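PDB 2GFI: phytase from Debaryomyces castellii, which hydrolyses phytate (myo-inositol hexakisphosphate), releasing phosphate at the 3-position, as a member of the histidine acid phosphatase family. Local coordinates for residues A132-A137 with S172-R177; A143-Y148 with G178-D183; T157-T162 with W444-T449. One frame throughout, in Å; residues are numbered along the deposited sequence.

Overall arrangement
Contacts 1 and 2 join the same two helices, 133-148 and 166-180, which pack on one face of the central sheet, while contact 3 lies on the opposite face of strand 158-163. Contact 1 is deepest, its centre about 14 Å from the centre of the chain, and pairs small side chains with a tyrosine ring. In contact 2, where the helices end, a guanidinium joins the aromatic packing, and Phe144 continues it to Phe175 of contact 1. Contacts 1 and 2 also touch the second subunit. Contact 3 is a small aromatic patch, its centre about 24 Å from that of the chain, holding the tail at 444-449. Val160 packs against Ser172 of contact 1, Leu158 against Phe179 of contact 2.

Contact 1: residues A132-A137 with S172-R177; sequences AGTTDA and SQYFAR
Thr134 sits on the face of the Tyr174 ring, where helices 133-148 and 166-180 pack side by side in the alpha/beta domain of the histidine phosphatase fold. Their short segments cross at -39°, with axes 8.0 Å apart at closest approach. Starting from its CB, Tyr174 meets the backbone first, Thr134 O lying 3.5 Å from Tyr174 CB and also against CD2, with the Ala137 methyl beside CB. Further out, Thr134 CB stands over the middle of the ring, 3.3 Å from its centroid, in a CH-pi contact. The threonine's chi1 of 57° leaves CG2 anti to its own carbonyl carbon, and this methyl comes down 3.5 Å from Tyr174 CE1, while OG1 lies nearer CE2. The tip leaves the chain: Tyr174 OH accepts a hydrogen bond from Asp182 N of the second subunit. With a leucine in place of Tyr174, the amide across the interface would probably be left without its acceptor and Thr134 without a face to rest on. Ala137, its side chain about 8 Å from that of His70, the predicted nucleophile, closes the other end of the contact: its carbonyl O receives a CA-H...O contact from Phe175 CA at 3.3 Å.

Contact 2: residues A143-Y148 with G178-D183; sequences AFRTKY and GFMGDD
Arg145 lies across one face of the Phe179 ring, joining the C-terminal turns of helices 133-148 and 166-180 on the sheet of the histidine phosphatase fold. The overlap starts at Arg145 CB, in CH-pi contact 4.1 Å from the ring centroid, and continues to NE, which hangs 3.4 Å above the ring plane but off centre, toward the rim. The guanidinium does not lie flat on the phenyl: the two planes are 44° apart. Bends at chi2 (65°) and chi3 (89°) curl the chain over the ring and bring its end to the backbone of the other helix. There Arg145 NH2 makes a weak, strongly bent hydrogen bond to Phe179 O, 3.2 Å long. Arg145 NH2 also passes 3.5 Å from Met180 SD. The Phe179 carbonyl belongs to the last turn of helix 166-180, so the positive group would probably be favoured by the negative end of the helix dipole. Just beyond, Gly181 leaves the helix with positive phi. Asp183 is nearby but not paired with the arginine, its OD2 being 4.6 Å from Arg145 NH2; it has a long, weak ion pair with Lys125 of the second subunit, whose Pro124 packs on Arg145. The Phe179 ring meets a second residue of helix 133-148 at its rim, where CE1 lies near the plane of the Phe144 ring and 3.8 Å from Phe144 CD2. Phe144 in turn reaches down to Val64, Leu66 and Leu328 of the sheet and takes part in an edge-to-face pair with Phe175. One turn on in its own helix, Tyr148 CD2 sits 3.4 Å above the centre of the Phe144 ring.

Contact 3: residues T157-T162 with W444-T449; sequences TLPVFT and WDYETT
Phe161 drives the edge of its ring into the face of Tyr446, a T-shaped pair with planes at 87° and centroids 5.1 Å apart. It joins strand 158-163, part of the central sheet of the histidine phosphatase fold, to the segment following the short helix 442-445 near the C-terminus. The strand alternates: Leu158, Val160 and Thr162 face helix 166-180, whereas Pro159 and Phe161 serve this side. The tight part is the aromatic meeting. Phe161 CZ stands 3.5 Å above the tyrosine plane, offset toward the rim, and the neighbouring CE1 is 3.6 Å from Tyr446 CD2. The tyrosine's chi1 of 72° sets CG between the backbone N and the carbonyl carbon, and from there the ring bridges to the strand; the nearest CA atoms, those of Pro159 and Tyr446, are still 8.8 Å apart. Farther along the ring Pro159 takes over, with CB 3.7 Å from Tyr446 CZ and CG against the phenolic oxygen. Phe161 also makes an edge-to-face pair with Tyr443. The outer side is much looser. Glu447 and Thr448 lie exposed to solvent, and the turn there is held by bonds within the segment: Asp445 O accepts from the amides of Thr448 and Thr449 and from the side-chain OG1 of Thr448, at 3.3 Å and tilted 36° out of the carbonyl plane. This piece of the tail is thus held to the strand here by the fit of an aromatic edge, an aromatic face and a proline ring, with no hydrogen bond passing between the two segments.

Contact 1: residues A132-A137 with S172-R177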
ATOM      1  N   ALA A 132      13.283  14.014  -7.861  1.00 17.42           N
ATOM      2  CA  ALA A 132      13.829  15.293  -8.269  1.00 18.24           C
ATOM      3  C   ALA A 132      13.206  16.433  -7.488  1.00 17.92           C
ATOM      4  O   ALA A 132      12.016  16.426  -7.172  1.00 18.02           O
ATOM      5  CB  ALA A 132      13.672  15.484  -9.775  1.00 17.45           C
ATOM      6  N   GLY A 133      14.058  17.378  -7.115  1.00 18.66           N
ATOM      7  CA  GLY A 133      13.685  18.500  -6.270  1.00 18.38           C
ATOM      8  C   GLY A 133      12.709  19.397  -6.987  1.00 18.95           C
ATOM      9  O   GLY A 133      11.814  19.970  -6.357  1.00 19.75           O
ATOM     10  N   THR A 134      12.854  19.514  -8.305  1.00 18.59           N
ATOM     11  CA  THR A 134      12.035  20.468  -9.018  1.00 18.92           C
ATOM     12  C   THR A 134      10.634  19.888  -9.179  1.00 18.88           C
ATOM     13  O   THR A 134       9.656  20.617  -9.123  1.00 19.53           O
ATOM     14  CB  THR A 134      12.608  20.810 -10.375  1.00 18.44           C
ATOM     15  OG1 THR A 134      12.748  19.599 -11.128  1.00 18.82           O
ATOM     16  CG2 THR A 134      14.009  21.392 -10.261  1.00 17.48           C
ATOM     17  N   THR A 135      10.568  18.582  -9.411  1.00 18.52           N
ATOM     18  CA  THR A 135       9.321  17.828  -9.502  1.00 17.94           C
ATOM     19  C   THR A 135       8.542  17.956  -8.207  1.00 18.62           C
ATOM     20  O   THR A 135       7.345  18.270  -8.209  1.00 19.52           O
ATOM     21  CB  THR A 135       9.643  16.378  -9.830  1.00 17.64           C
ATOM     22  OG1 THR A 135      10.258  16.324 -11.121  1.00 16.25           O
ATOM     23  CG2 THR A 135       8.401  15.552  -9.977  1.00 16.17           C
ATOM     24  N   ASP A 136       9.244  17.762  -7.104  1.00 19.08           N
ATOM     25  CA  ASP A 136       8.698  17.918  -5.777  1.00 18.87           C
ATOM     26  C   ASP A 136       8.108  19.316  -5.594  1.00 19.57           C
ATOM     27  O   ASP A 136       6.996  19.440  -5.093  1.00 20.38           O
ATOM     28  CB  ASP A 136       9.851  17.668  -4.816  1.00 19.21           C
ATOM     29  CG  ASP A 136       9.508  17.936  -3.369  1.00 19.46           C
ATOM     30  OD1 ASP A 136       8.373  18.300  -3.066  1.00 22.77           O
ATOM     31  OD2 ASP A 136      10.334  17.810  -2.448  1.00 20.94           O
ATOM     32  N   ALA A 137       8.850  20.369  -5.985  1.00 19.15           N
ATOM     33  CA  ALA A 137       8.386  21.744  -5.858  1.00 17.72           C
ATOM     34  C   ALA A 137       7.217  22.016  -6.773  1.00 17.52           C
ATOM     35  O   ALA A 137       6.235  22.604  -6.346  1.00 16.98           O
ATOM     36  CB  ALA A 137       9.555  22.757  -6.121  1.00 17.93           C
ATOM     37  N   SER A 172      11.443  27.947  -5.987  1.00 19.61           N
ATOM     38  CA  SER A 172      10.354  28.902  -5.873  1.00 19.71           C
ATOM     39  C   SER A 172       9.655  28.962  -7.205  1.00 19.23           C
ATOM     40  O   SER A 172       8.447  29.087  -7.255  1.00 19.14           O
ATOM     41  CB  SER A 172      10.852  30.295  -5.416  1.00 20.09           C
ATOM     42  OG  SER A 172      11.528  30.974  -6.456  1.00 21.48           O
ATOM     43  N   GLN A 173      10.435  28.831  -8.276  1.00 19.42           N
ATOM     44  CA  GLN A 173       9.935  28.939  -9.647  1.00 19.44           C
ATOM     45  C   GLN A 173       9.181  27.713 -10.065  1.00 19.40           C
ATOM     46  O   GLN A 173       8.189  27.817 -10.768  1.00 20.10           O
ATOM     47  CB  GLN A 173      11.090  29.173 -10.633  1.00 19.55           C
ATOM     48  CG  GLN A 173      11.785  30.502 -10.390  1.00 19.84           C
ATOM     49  CD  GLN A 173      10.794  31.642 -10.382  1.00 20.86           C
ATOM     50  OE1 GLN A 173      10.427  32.150  -9.315  1.00 24.80           O
ATOM     51  NE2 GLN A 173      10.310  31.997 -11.544  1.00 19.40           N
ATOM     52  N   TYR A 174       9.660  26.540  -9.664  1.00 18.47           N
ATOM     53  CA  TYR A 174       8.912  25.338  -9.967  1.00 18.21           C
ATOM     54  C   TYR A 174       7.607  25.313  -9.188  1.00 17.76           C
ATOM     55  O   TYR A 174       6.595  24.944  -9.730  1.00 17.76           O
ATOM     56  CB  TYR A 174       9.739  24.084  -9.706  1.00 18.25           C
ATOM     57  CG  TYR A 174      10.520  23.706 -10.923  1.00 16.76           C
ATOM     58  CD1 TYR A 174      11.776  24.241 -11.153  1.00 17.85           C
ATOM     59  CD2 TYR A 174       9.998  22.824 -11.856  1.00 18.53           C
ATOM     60  CE1 TYR A 174      12.524  23.880 -12.285  1.00 18.33           C
ATOM     61  CE2 TYR A 174      10.727  22.436 -12.970  1.00 19.54           C
ATOM     62  CZ  TYR A 174      11.994  22.989 -13.185  1.00 18.86           C
ATOM     63  OH  TYR A 174      12.717  22.646 -14.311  1.00 20.33           O
ATOM     64  N   PHE A 175       7.649  25.728  -7.925  1.00 17.49           N
ATOM     65  CA  PHE A 175       6.479  25.830  -7.134  1.00 17.82           C
ATOM     66  C   PHE A 175       5.474  26.780  -7.783  1.00 18.69           C
ATOM     67  O   PHE A 175       4.316  26.399  -7.960  1.00 19.93           O
ATOM     68  CB  PHE A 175       6.831  26.351  -5.741  1.00 18.24           C
ATOM     69  CG  PHE A 175       5.630  26.491  -4.848  1.00 18.87           C
ATOM     70  CD1 PHE A 175       5.300  25.482  -3.952  1.00 17.37           C
ATOM     71  CD2 PHE A 175       4.795  27.615  -4.944  1.00 19.39           C
ATOM     72  CE1 PHE A 175       4.174  25.598  -3.149  1.00 17.79           C
ATOM     73  CE2 PHE A 175       3.655  27.732  -4.138  1.00 17.72           C
ATOM     74  CZ  PHE A 175       3.347  26.730  -3.247  1.00 17.02           C
ATOM     75  N   ALA A 176       5.919  27.987  -8.147  1.00 18.20           N
ATOM     76  CA  ALA A 176       5.064  29.006  -8.727  1.00 18.79           C
ATOM     77  C   ALA A 176       4.469  28.497 -10.017  1.00 19.95           C
ATOM     78  O   ALA A 176       3.280  28.731 -10.299  1.00 19.93           O
ATOM     79  CB  ALA A 176       5.821  30.313  -8.936  1.00 18.83           C
ATOM     80  N   ARG A 177       5.270  27.743 -10.781  1.00 20.72           N
ATOM     81  CA  ARG A 177       4.779  27.157 -12.007  1.00 20.65           C
ATOM     82  C   ARG A 177       3.738  26.082 -11.735  1.00 21.08           C
ATOM     83  O   ARG A 177       2.739  25.973 -12.457  1.00 21.28           O
ATOM     84  CB  ARG A 177       5.910  26.592 -12.833  1.00 20.68           C
ATOM     85  CG  ARG A 177       6.767  27.660 -13.474  1.00 20.12           C
ATOM     86  CD  ARG A 177       8.006  27.090 -14.143  1.00 18.44           C
ATOM     87  NE  ARG A 177       8.868  28.150 -14.633  1.00 18.25           N
ATOM     88  CZ  ARG A 177       8.745  28.701 -15.830  1.00 19.34           C
ATOM     89  NH1 ARG A 177       7.762  28.315 -16.636  1.00 15.62           N
ATOM     90  NH2 ARG A 177       9.584  29.666 -16.204  1.00 19.34           N
TER

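Contact 2: residues A143-Y148 with G178-D183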
ATOM      1  N   ALA A 143      -0.582  21.300  -5.744  1.00 19.64           N
ATOM      2  CA  ALA A 143      -1.355  20.853  -4.608  1.00 19.31           C
ATOM      3  C   ALA A 143      -1.754  22.055  -3.798  1.00 19.57           C
ATOM      4  O   ALA A 143      -2.844  22.120  -3.222  1.00 19.01           O
ATOM      5  CB  ALA A 143      -0.509  19.886  -3.739  1.00 18.99           C
ATOM      6  N   PHE A 144      -0.817  22.983  -3.707  1.00 20.22           N
ATOM      7  CA  PHE A 144      -1.007  24.161  -2.921  1.00 20.25           C
ATOM      8  C   PHE A 144      -2.084  25.022  -3.584  1.00 20.64           C
ATOM      9  O   PHE A 144      -2.945  25.539  -2.908  1.00 21.11           O
ATOM     10  CB  PHE A 144       0.319  24.908  -2.787  1.00 19.27           C
ATOM     11  CG  PHE A 144       0.318  25.979  -1.718  1.00 19.75           C
ATOM     12  CD1 PHE A 144       0.811  25.705  -0.431  1.00 18.33           C
ATOM     13  CD2 PHE A 144      -0.132  27.288  -2.003  1.00 19.75           C
ATOM     14  CE1 PHE A 144       0.860  26.703   0.552  1.00 14.59           C
ATOM     15  CE2 PHE A 144      -0.067  28.279  -1.034  1.00 16.96           C
ATOM     16  CZ  PHE A 144       0.423  27.980   0.237  1.00 17.44           C
ATOM     17  N   ARG A 145      -2.040  25.182  -4.905  1.00 21.80           N
ATOM     18  CA  ARG A 145      -3.107  25.886  -5.587  1.00 22.19           C
ATOM     19  C   ARG A 145      -4.424  25.188  -5.348  1.00 22.43           C
ATOM     20  O   ARG A 145      -5.408  25.844  -5.044  1.00 22.07           O
ATOM     21  CB  ARG A 145      -2.868  26.030  -7.089  1.00 22.50           C
ATOM     22  CG  ARG A 145      -4.107  26.589  -7.825  1.00 24.00           C
ATOM     23  CD  ARG A 145      -4.547  28.041  -7.480  1.00 25.17           C
ATOM     24  NE  ARG A 145      -3.802  28.803  -8.412  1.00 29.68           N
ATOM     25  CZ  ARG A 145      -4.223  29.439  -9.470  1.00 26.39           C
ATOM     26  NH1 ARG A 145      -5.500  29.640  -9.757  1.00 28.81           N
ATOM     27  NH2 ARG A 145      -3.283  29.934 -10.220  1.00 26.75           N
ATOM     28  N   THR A 146      -4.446  23.863  -5.493  1.00 23.31           N
ATOM     29  CA  THR A 146      -5.682  23.100  -5.266  1.00 24.59           C
ATOM     30  C   THR A 146      -6.283  23.375  -3.889  1.00 24.45           C
ATOM     31  O   THR A 146      -7.457  23.579  -3.794  1.00 26.29           O
ATOM     32  CB  THR A 146      -5.476  21.587  -5.451  1.00 24.49           C
ATOM     33  OG1 THR A 146      -5.188  21.311  -6.810  1.00 24.90           O
ATOM     34  CG2 THR A 146      -6.797  20.870  -5.271  1.00 25.68           C
ATOM     35  N   LYS A 147      -5.463  23.403  -2.840  1.00 24.08           N
ATOM     36  CA  LYS A 147      -5.925  23.663  -1.488  1.00 23.12           C
ATOM     37  C   LYS A 147      -6.283  25.119  -1.185  1.00 22.50           C
ATOM     38  O   LYS A 147      -7.320  25.404  -0.552  1.00 21.39           O
ATOM     39  CB  LYS A 147      -4.886  23.186  -0.462  1.00 23.10           C
ATOM     40  CG  LYS A 147      -5.495  23.133   0.939  1.00 22.31           C
ATOM     41  CD  LYS A 147      -4.621  22.473   1.990  1.00 24.59           C
ATOM     42  CE  LYS A 147      -5.277  22.562   3.378  1.00 25.60           C
ATOM     43  NZ  LYS A 147      -4.370  22.028   4.460  1.00 28.59           N
ATOM     44  N   TYR A 148      -5.397  26.025  -1.596  1.00 21.76           N
ATOM     45  CA  TYR A 148      -5.434  27.410  -1.118  1.00 21.75           C
ATOM     46  C   TYR A 148      -5.848  28.438  -2.145  1.00 22.36           C
ATOM     47  O   TYR A 148      -5.999  29.594  -1.810  1.00 21.97           O
ATOM     48  CB  TYR A 148      -4.085  27.822  -0.539  1.00 19.97           C
ATOM     49  CG  TYR A 148      -3.667  26.989   0.650  1.00 19.45           C
ATOM     50  CD1 TYR A 148      -4.296  27.139   1.887  1.00 19.99           C
ATOM     51  CD2 TYR A 148      -2.628  26.047   0.539  1.00 17.77           C
ATOM     52  CE1 TYR A 148      -3.899  26.367   2.982  1.00 20.65           C
ATOM     53  CE2 TYR A 148      -2.219  25.298   1.616  1.00 18.54           C
ATOM     54  CZ  TYR A 148      -2.861  25.444   2.835  1.00 20.65           C
ATOM     55  OH  TYR A 148      -2.461  24.680   3.915  1.00 20.86           O
ATOM     56  N   GLY A 178       3.964  25.269 -10.710  1.00 20.42           N
ATOM     57  CA  GLY A 178       2.948  24.305 -10.367  1.00 20.05           C
ATOM     58  C   GLY A 178       1.683  25.056  -9.967  1.00 20.42           C
ATOM     59  O   GLY A 178       0.573  24.672 -10.337  1.00 19.69           O
ATOM     60  N   PHE A 179       1.868  26.137  -9.203  1.00 20.71           N
ATOM     61  CA  PHE A 179       0.768  26.866  -8.601  1.00 20.87           C
ATOM     62  C   PHE A 179      -0.092  27.539  -9.665  1.00 20.94           C
ATOM     63  O   PHE A 179      -1.313  27.478  -9.606  1.00 20.81           O
ATOM     64  CB  PHE A 179       1.297  27.880  -7.563  1.00 21.08           C
ATOM     65  CG  PHE A 179       0.213  28.706  -6.907  1.00 20.58           C
ATOM     66  CD1 PHE A 179      -0.308  28.344  -5.671  1.00 21.26           C
ATOM     67  CD2 PHE A 179      -0.307  29.839  -7.543  1.00 19.33           C
ATOM     68  CE1 PHE A 179      -1.330  29.113  -5.089  1.00 21.81           C
ATOM     69  CE2 PHE A 179      -1.302  30.591  -6.976  1.00 18.91           C
ATOM     70  CZ  PHE A 179      -1.816  30.245  -5.742  1.00 20.58           C
ATOM     71  N   MET A 180       0.566  28.129 -10.654  1.00 21.72           N
ATOM     72  CA  MET A 180      -0.059  28.993 -11.640  1.00 22.16           C
ATOM     73  C   MET A 180      -0.464  28.232 -12.859  1.00 22.16           C
ATOM     74  O   MET A 180      -1.258  28.731 -13.650  1.00 22.23           O
ATOM     75  CB  MET A 180       0.905  30.108 -12.068  1.00 22.78           C
ATOM     76  CG  MET A 180       1.159  31.171 -11.011  1.00 24.74           C
ATOM     77  SD  MET A 180      -0.360  31.934 -10.383  1.00 27.59           S
ATOM     78  CE  MET A 180      -0.828  32.944 -11.803  1.00 26.34           C
ATOM     79  N   GLY A 181       0.086  27.031 -13.032  1.00 21.67           N
ATOM     80  CA  GLY A 181      -0.197  26.238 -14.218  1.00 21.99           C
ATOM     81  C   GLY A 181      -0.048  27.009 -15.514  1.00 22.93           C
ATOM     82  O   GLY A 181       0.979  27.692 -15.704  1.00 22.44           O
ATOM     83  N   ASP A 182      -1.046  26.923 -16.408  1.00 23.34           N
ATOM     84  CA  ASP A 182      -0.917  27.605 -17.703  1.00 24.21           C
ATOM     85  C   ASP A 182      -1.108  29.142 -17.647  1.00 24.48           C
ATOM     86  O   ASP A 182      -1.061  29.826 -18.680  1.00 25.04           O
ATOM     87  CB  ASP A 182      -1.729  26.932 -18.810  1.00 24.23           C
ATOM     88  CG  ASP A 182      -3.257  27.032 -18.597  1.00 26.91           C
ATOM     89  OD1 ASP A 182      -3.737  27.598 -17.560  1.00 28.32           O
ATOM     90  OD2 ASP A 182      -4.058  26.545 -19.438  1.00 27.49           O
ATOM     91  N   ASP A 183      -1.286  29.672 -16.441  1.00 24.56           N
ATOM     92  CA  ASP A 183      -1.350  31.118 -16.213  1.00 25.29           C
ATOM     93  C   ASP A 183      -0.008  31.707 -15.818  1.00 25.00           C
ATOM     94  O   ASP A 183       0.094  32.914 -15.623  1.00 25.30           O
ATOM     95  CB  ASP A 183      -2.333  31.467 -15.092  1.00 25.32           C
ATOM     96  CG  ASP A 183      -3.754  31.135 -15.445  1.00 27.83           C
ATOM     97  OD1 ASP A 183      -4.142  31.327 -16.623  1.00 29.03           O
ATOM     98  OD2 ASP A 183      -4.558  30.677 -14.605  1.00 30.12           O
TER

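Contact 3: residues T157-T162 with W444-T449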
ATOM      1  N   THR A 157      -1.121  39.880  -9.426  1.00 36.12           N
ATOM      2  CA  THR A 157       0.149  39.214  -9.461  1.00 34.70           C
ATOM      3  C   THR A 157       0.389  38.349  -8.200  1.00 32.83           C
ATOM      4  O   THR A 157       0.082  38.752  -7.066  1.00 32.21           O
ATOM      5  CB  THR A 157       1.241  40.282  -9.591  1.00 35.28           C
ATOM      6  OG1 THR A 157       1.408  40.603 -10.976  1.00 37.33           O
ATOM      7  CG2 THR A 157       2.567  39.711  -9.234  1.00 35.73           C
ATOM      8  N   LEU A 158       0.957  37.163  -8.408  1.00 30.55           N
ATOM      9  CA  LEU A 158       1.417  36.329  -7.301  1.00 27.75           C
ATOM     10  C   LEU A 158       2.832  36.748  -6.975  1.00 26.84           C
ATOM     11  O   LEU A 158       3.700  36.669  -7.838  1.00 26.66           O
ATOM     12  CB  LEU A 158       1.386  34.845  -7.684  1.00 27.09           C
ATOM     13  CG  LEU A 158       1.802  33.846  -6.614  1.00 25.79           C
ATOM     14  CD1 LEU A 158       0.720  33.728  -5.503  1.00 21.09           C
ATOM     15  CD2 LEU A 158       2.147  32.473  -7.290  1.00 26.16           C
ATOM     16  N   PRO A 159       3.058  37.248  -5.762  1.00 25.96           N
ATOM     17  CA  PRO A 159       4.418  37.512  -5.306  1.00 25.72           C
ATOM     18  C   PRO A 159       5.072  36.220  -4.782  1.00 26.12           C
ATOM     19  O   PRO A 159       4.410  35.324  -4.193  1.00 26.74           O
ATOM     20  CB  PRO A 159       4.228  38.544  -4.189  1.00 24.77           C
ATOM     21  CG  PRO A 159       2.853  38.258  -3.658  1.00 25.36           C
ATOM     22  CD  PRO A 159       2.044  37.621  -4.752  1.00 25.08           C
ATOM     23  N   VAL A 160       6.364  36.098  -5.018  1.00 25.46           N
ATOM     24  CA  VAL A 160       7.083  34.942  -4.520  1.00 24.81           C
ATOM     25  C   VAL A 160       8.278  35.536  -3.800  1.00 24.53           C
ATOM     26  O   VAL A 160       8.841  36.493  -4.255  1.00 25.60           O
ATOM     27  CB  VAL A 160       7.439  33.956  -5.677  1.00 24.34           C
ATOM     28  CG1 VAL A 160       8.408  32.920  -5.234  1.00 23.58           C
ATOM     29  CG2 VAL A 160       6.172  33.274  -6.223  1.00 23.52           C
ATOM     30  N   PHE A 161       8.607  35.035  -2.633  1.00 24.39           N
ATOM     31  CA  PHE A 161       9.775  35.502  -1.936  1.00 24.56           C
ATOM     32  C   PHE A 161      10.715  34.311  -1.832  1.00 25.50           C
ATOM     33  O   PHE A 161      10.325  33.211  -1.388  1.00 25.91           O
ATOM     34  CB  PHE A 161       9.392  36.096  -0.572  1.00 24.29           C
ATOM     35  CG  PHE A 161       8.308  37.137  -0.670  1.00 22.98           C
ATOM     36  CD1 PHE A 161       8.631  38.484  -0.753  1.00 22.88           C
ATOM     37  CD2 PHE A 161       6.990  36.759  -0.772  1.00 22.15           C
ATOM     38  CE1 PHE A 161       7.647  39.438  -0.903  1.00 22.31           C
ATOM     39  CE2 PHE A 161       5.995  37.702  -0.936  1.00 25.30           C
ATOM     40  CZ  PHE A 161       6.323  39.054  -0.991  1.00 23.36           C
ATOM     41  N   THR A 162      11.936  34.526  -2.300  1.00 25.41           N
ATOM     42  CA  THR A 162      12.940  33.511  -2.283  1.00 25.67           C
ATOM     43  C   THR A 162      14.294  34.125  -1.967  1.00 26.40           C
ATOM     44  O   THR A 162      14.519  35.284  -2.277  1.00 26.65           O
ATOM     45  CB  THR A 162      12.984  32.799  -3.651  1.00 25.11           C
ATOM     46  OG1 THR A 162      14.054  31.851  -3.623  1.00 22.89           O
ATOM     47  CG2 THR A 162      13.369  33.743  -4.736  1.00 24.88           C
ATOM     48  N   TRP A 444       6.161  43.736   2.506  1.00 36.15           N
ATOM     49  CA  TRP A 444       5.382  44.954   2.292  1.00 37.31           C
ATOM     50  C   TRP A 444       5.998  45.967   1.313  1.00 38.11           C
ATOM     51  O   TRP A 444       5.283  46.649   0.569  1.00 39.18           O
ATOM     52  CB  TRP A 444       5.078  45.608   3.644  1.00 37.45           C
ATOM     53  CG  TRP A 444       4.380  44.643   4.534  1.00 36.87           C
ATOM     54  CD1 TRP A 444       3.039  44.349   4.547  1.00 36.14           C
ATOM     55  CD2 TRP A 444       4.985  43.807   5.519  1.00 36.30           C
ATOM     56  NE1 TRP A 444       2.773  43.384   5.497  1.00 35.92           N
ATOM     57  CE2 TRP A 444       3.951  43.030   6.108  1.00 37.11           C
ATOM     58  CE3 TRP A 444       6.294  43.634   5.975  1.00 34.85           C
ATOM     59  CZ2 TRP A 444       4.198  42.091   7.115  1.00 35.53           C
ATOM     60  CZ3 TRP A 444       6.530  42.710   6.965  1.00 36.91           C
ATOM     61  CH2 TRP A 444       5.483  41.945   7.529  1.00 35.45           C
ATOM     62  N   ASP A 445       7.313  46.062   1.282  1.00 38.54           N
ATOM     63  CA  ASP A 445       7.940  47.085   0.464  1.00 38.67           C
ATOM     64  C   ASP A 445       8.531  46.541  -0.814  1.00 38.77           C
ATOM     65  O   ASP A 445       9.337  47.222  -1.450  1.00 39.12           O
ATOM     66  CB  ASP A 445       9.017  47.807   1.275  1.00 39.08           C
ATOM     67  CG  ASP A 445      10.201  46.912   1.641  1.00 39.92           C
ATOM     68  OD1 ASP A 445      10.359  45.789   1.073  1.00 40.74           O
ATOM     69  OD2 ASP A 445      11.037  47.269   2.490  1.00 39.57           O
ATOM     70  N   TYR A 446       8.160  45.311  -1.182  1.00 38.64           N
ATOM     71  CA  TYR A 446       8.731  44.644  -2.363  1.00 38.62           C
ATOM     72  C   TYR A 446       8.271  45.272  -3.693  1.00 40.06           C
ATOM     73  O   TYR A 446       8.885  45.050  -4.758  1.00 39.55           O
ATOM     74  CB  TYR A 446       8.441  43.131  -2.357  1.00 36.89           C
ATOM     75  CG  TYR A 446       6.994  42.773  -2.651  1.00 34.67           C
ATOM     76  CD1 TYR A 446       6.533  42.604  -3.962  1.00 32.07           C
ATOM     77  CD2 TYR A 446       6.089  42.606  -1.612  1.00 32.96           C
ATOM     78  CE1 TYR A 446       5.202  42.281  -4.213  1.00 31.91           C
ATOM     79  CE2 TYR A 446       4.772  42.274  -1.851  1.00 31.88           C
ATOM     80  CZ  TYR A 446       4.326  42.127  -3.135  1.00 32.85           C
ATOM     81  OH  TYR A 446       2.985  41.831  -3.310  1.00 34.32           O
ATOM     82  N   GLU A 447       7.172  46.018  -3.646  1.00 41.66           N
ATOM     83  CA  GLU A 447       6.751  46.738  -4.827  1.00 44.68           C
ATOM     84  C   GLU A 447       7.479  48.075  -5.018  1.00 44.34           C
ATOM     85  O   GLU A 447       7.448  48.634  -6.105  1.00 44.88           O
ATOM     86  CB  GLU A 447       5.234  46.848  -4.901  1.00 44.66           C
ATOM     87  CG  GLU A 447       4.617  45.654  -5.647  1.00 46.99           C
ATOM     88  CD  GLU A 447       3.090  45.586  -5.570  1.00 47.15           C
ATOM     89  OE1 GLU A 447       2.451  46.113  -4.605  1.00 52.03           O
ATOM     90  OE2 GLU A 447       2.508  44.972  -6.498  1.00 54.77           O
ATOM     91  N   THR A 448       8.166  48.556  -3.977  1.00 44.86           N
ATOM     92  CA  THR A 448       8.977  49.790  -4.062  1.00 45.22           C
ATOM     93  C   THR A 448      10.485  49.535  -3.938  1.00 44.97           C
ATOM     94  O   THR A 448      11.288  50.221  -4.589  1.00 45.40           O
ATOM     95  CB  THR A 448       8.513  50.884  -3.052  1.00 45.37           C
ATOM     96  OG1 THR A 448       8.652  50.414  -1.707  1.00 45.93           O
ATOM     97  CG2 THR A 448       7.020  51.162  -3.181  1.00 45.85           C
ATOM     98  N   THR A 449      10.874  48.565  -3.108  1.00 44.13           N
ATOM     99  CA  THR A 449      12.243  48.053  -3.146  1.00 42.92           C
ATOM    100  C   THR A 449      12.357  46.991  -4.234  1.00 42.68           C
ATOM    101  O   THR A 449      11.512  46.126  -4.389  1.00 42.44           O
ATOM    102  CB  THR A 449      12.657  47.495  -1.784  1.00 42.77           C
ATOM    103  OG1 THR A 449      12.635  48.550  -0.825  1.00 42.74           O
ATOM    104  CG2 THR A 449      14.127  47.049  -1.758  1.00 41.34           C
TER